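D-glucosaminate-6-phosphate ammonia lyase (Salmonella typhimurium, PDB 7LCE) belongs to the selenocysteine synthase-like family of pyridoxal-phosphate-dependent enzymes and is built on the aminotransferase scaffold, with its cofactor covalently attached. Local coordinates at residues I69-C72 / A73-I77; K234-H237 / Q238-R242. All coordinates share one frame; numbering follows the deposited sequence.

Contact 1: residues I69-C72 / A73-I77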
# COMPACT_ATOMS: atom_id res chain seq x y z
N ILE A 69 34.74 19.87 -17.20
CA ILE A 69 34.19 20.32 -18.47
C ILE A 69 33.07 19.39 -18.90
O ILE A 69 33.19 18.16 -18.80
CB ILE A 69 35.29 20.41 -19.55
CG1 ILE A 69 36.34 21.45 -19.16
CG2 ILE A 69 34.69 20.74 -20.90
CD1 ILE A 69 37.36 21.71 -20.25
N THR A 70 31.98 19.97 -19.39
CA THR A 70 30.81 19.25 -19.86
C THR A 70 30.50 19.67 -21.29
O THR A 70 31.14 20.55 -21.86
CB THR A 70 29.61 19.52 -18.95
OG1 THR A 70 29.29 20.92 -18.97
CG2 THR A 70 29.92 19.11 -17.52
N SER A 71 29.49 19.01 -21.88
CA SER A 71 29.11 19.33 -23.25
C SER A 71 28.35 20.65 -23.33
O SER A 71 28.43 21.35 -24.35
CB SER A 71 28.27 18.20 -23.85
OG SER A 71 27.04 18.06 -23.15
N CYS A 72 27.60 20.99 -22.29
CA CYS A 72 26.80 22.20 -22.28
C CYS A 72 26.42 22.51 -20.84
O CYS A 72 26.65 21.72 -19.92
CB CYS A 72 25.56 22.06 -23.16
SG CYS A 72 24.57 20.61 -22.77
N ALA A 73 25.81 23.69 -20.64
CA ALA A 73 25.39 24.08 -19.30
C ALA A 73 24.26 23.19 -18.80
O ALA A 73 24.19 22.92 -17.59
CB ALA A 73 24.97 25.55 -19.28
N SER A 74 23.37 22.75 -19.69
CA SER A 74 22.31 21.84 -19.28
C SER A 74 22.89 20.54 -18.73
O SER A 74 22.39 19.99 -17.75
CB SER A 74 21.37 21.55 -20.45
OG SER A 74 20.67 22.72 -20.84
N ALA A 75 23.96 20.04 -19.37
CA ALA A 75 24.63 18.86 -18.84
C ALA A 75 25.31 19.15 -17.51
O ALA A 75 25.35 18.28 -16.64
CB ALA A 75 25.66 18.35 -19.85
N GLY A 76 25.83 20.36 -17.34
CA GLY A 76 26.43 20.72 -16.06
C GLY A 76 25.42 20.72 -14.93
O GLY A 76 25.73 20.33 -13.80
N ILE A 77 24.19 21.14 -15.21
CA ILE A 77 23.14 21.10 -14.20
C ILE A 77 22.80 19.66 -13.84
O ILE A 77 22.68 19.31 -12.66
CB ILE A 77 21.90 21.87 -14.68
CG1 ILE A 77 22.23 23.36 -14.87
CG2 ILE A 77 20.74 21.69 -13.71
CD1 ILE A 77 21.09 24.19 -15.39
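The chain leaves strand 66-70, turns at Ser-71 and Cys-72 and starts helix 73-86, whose first-turn bond runs from Gly-76 N to Cys-72 O at 3.0 Å. This strand-turn-helix unit presents the N-terminus of a helix to the phosphate of the pyridoxal-phosphate lysine at position 213, as in the phosphate cup of fold type I enzymes. Ala-73 N and Ser-74 OG both bond to phosphate oxygens; Ser-74 OG also bonds to Tyr-116 OH.

Cys-72 is the N-cap residue. With chi1 at 54° its SG lies between its own backbone N and carbonyl carbon, which turns the sulfur back over the first helical turn, where it accepts from Ala-75 N at 3.5 Å. The same sulfur rests on the methyl of the residue it caps, with SG 3.8 Å from Ala-75 CB. That methyl is approached from the loop as well: Ser-71 OG is 3.6 Å from Ala-75 CB, and Met-244 adds a further neighbour. Ser-71 and Ala-75 also pack on Ala-243 of the second subunit.

Thr-70, on the last strand position, has its CB set toward the helix start, and CG2 passes 4.1 Å from Gly-76 CA. Two donors hold the Cys-72 carbonyl in this buried turn. Gly-76 N lies 18° from the carbonyl plane, whereas Thr-70 OG1, 2.9 Å from Cys-72 O, comes in from above that plane, 48° out of it.

Contact 2: residues K234-H237 / Q238-R242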
# COMPACT_ATOMS: atom_id res chain seq x y z
N LYS A 234 33.04 14.54 -11.60
CA LYS A 234 33.88 13.69 -12.44
C LYS A 234 33.44 12.23 -12.37
O LYS A 234 33.51 11.51 -13.37
CB LYS A 234 35.34 13.82 -12.01
CG LYS A 234 35.94 15.20 -12.23
CD LYS A 234 37.40 15.25 -11.80
CE LYS A 234 38.00 16.62 -12.07
NZ LYS A 234 39.43 16.71 -11.65
N ALA A 235 32.96 11.79 -11.20
CA ALA A 235 32.54 10.41 -11.02
C ALA A 235 31.36 10.03 -11.90
O ALA A 235 31.05 8.84 -12.01
CB ALA A 235 32.18 10.16 -9.55
N GLN A 236 30.69 11.00 -12.51
CA GLN A 236 29.52 10.71 -13.34
C GLN A 236 29.87 10.20 -14.73
O GLN A 236 28.95 9.89 -15.50
CB GLN A 236 28.65 11.97 -13.45
CG GLN A 236 28.27 12.59 -12.11
CD GLN A 236 27.48 11.66 -11.22
OE1 GLN A 236 26.71 10.83 -11.70
NE2 GLN A 236 27.67 11.78 -9.91
N HIS A 237 31.16 10.08 -15.07
CA HIS A 237 31.54 9.60 -16.39
C HIS A 237 31.15 8.15 -16.63
O HIS A 237 30.98 7.75 -17.79
CB HIS A 237 33.05 9.77 -16.60
CG HIS A 237 33.88 8.73 -15.91
ND1 HIS A 237 34.35 8.89 -14.63
CD2 HIS A 237 34.32 7.52 -16.33
CE1 HIS A 237 35.05 7.82 -14.28
NE2 HIS A 237 35.04 6.97 -15.29
N GLN A 238 31.00 7.36 -15.57
CA GLN A 238 30.50 6.00 -15.69
C GLN A 238 28.98 5.93 -15.65
O GLN A 238 28.42 4.83 -15.75
CB GLN A 238 31.09 5.12 -14.58
CG GLN A 238 32.57 4.85 -14.75
CD GLN A 238 33.09 3.87 -13.72
OE1 GLN A 238 32.53 3.73 -12.64
NE2 GLN A 238 34.17 3.16 -14.07
N GLY A 239 28.30 7.06 -15.49
CA GLY A 239 26.85 7.07 -15.40
C GLY A 239 26.17 7.94 -16.43
O GLY A 239 26.33 7.73 -17.64
N ILE A 240 25.43 8.95 -15.97
CA ILE A 240 24.61 9.74 -16.89
C ILE A 240 25.45 10.66 -17.76
O ILE A 240 24.99 11.08 -18.83
CB ILE A 240 23.56 10.54 -16.10
CG1 ILE A 240 24.24 11.56 -15.19
CG2 ILE A 240 22.67 9.61 -15.30
CD1 ILE A 240 23.28 12.55 -14.57
N ALA A 241 26.68 10.98 -17.35
CA ALA A 241 27.50 11.88 -18.15
C ALA A 241 28.04 11.21 -19.41
O ALA A 241 28.53 11.91 -20.30
CB ALA A 241 28.66 12.42 -17.33
N ARG A 242 27.96 9.88 -19.50
CA ARG A 242 28.43 9.19 -20.70
C ARG A 242 27.59 9.54 -21.92
O ARG A 242 28.09 9.51 -23.05
CB ARG A 242 28.44 7.68 -20.45
CG ARG A 242 29.17 6.86 -21.51
CD ARG A 242 30.68 7.00 -21.39
NE ARG A 242 31.38 5.95 -22.11
CZ ARG A 242 31.64 5.98 -23.41
NH1 ARG A 242 31.29 7.01 -24.17
NH2 ARG A 242 32.28 4.95 -23.97
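The imidazole of His-237 has the backbone N of Gln-238 over one face, 3.2 Å from His-237 CG, and the carbonyl oxygen of Lys-234 at its edge. Lys-234 O lies in the ring plane and takes a fairly straight bond from His-237 ND1 at 3.0 Å, while His-237 N reaches the same oxygen from the opposite face of the carbonyl. The ring is placed by a chi1 of 77°, which folds it back toward the end of helix 227-234. Gln-238 runs alongside, its extended chain pointing the same way as the ring; CG meets His-237 NE2 and CD2, and the amide is turned 49° from the imidazole.

Next to the ring the backbone makes a tight turn. Gln-236 O receives Gly-239 N at 2.9 Å, closing a type I beta turn, and Ala-241 N at 3.1 Å, the two donors arriving from opposite faces of the carbonyl. The second bond closes the loop more widely and brings Gln-236 CB to 3.9 Å from Ala-241 CB. The Gln-236 amide turns away to Thr-86 OG1 and Ala-232 O, and Ile-79 of helix 73-86 lies against both Gln-236 and Ala-241.

Arg-242 passes His-237 O with CB and CD, each 3.7 Å from that oxygen, and its chain bends at chi2. Its NH1 then bonds to the cofactor-bearing lysine of the second subunit. With ND1 donating to Lys-234 O, a neutral His-237 would probably leave NE2, the nitrogen beside Gln-238 CG, without a proton.

Contacts 1 and 2 do not touch within the chain: their centres are 12 Å apart and their nearest atoms about 6 Å. Helix 73-86 relates them, since contact 1 forms its N-terminus and contact 2 packs further along it, at Ile-79 and Ala-82. Their closer relation is across the subunit interface. Arg-242 of the second subunit packs on Cys-72 and Ser-74 of contact 1, while Arg-242 of contact 2 bonds to the cofactor-bearing residue of that second subunit. The cofactor site thus draws on two chains, the helix start of one and the loop of the other. A calcium ion lies about 10 Å from the Ala-235 side chain.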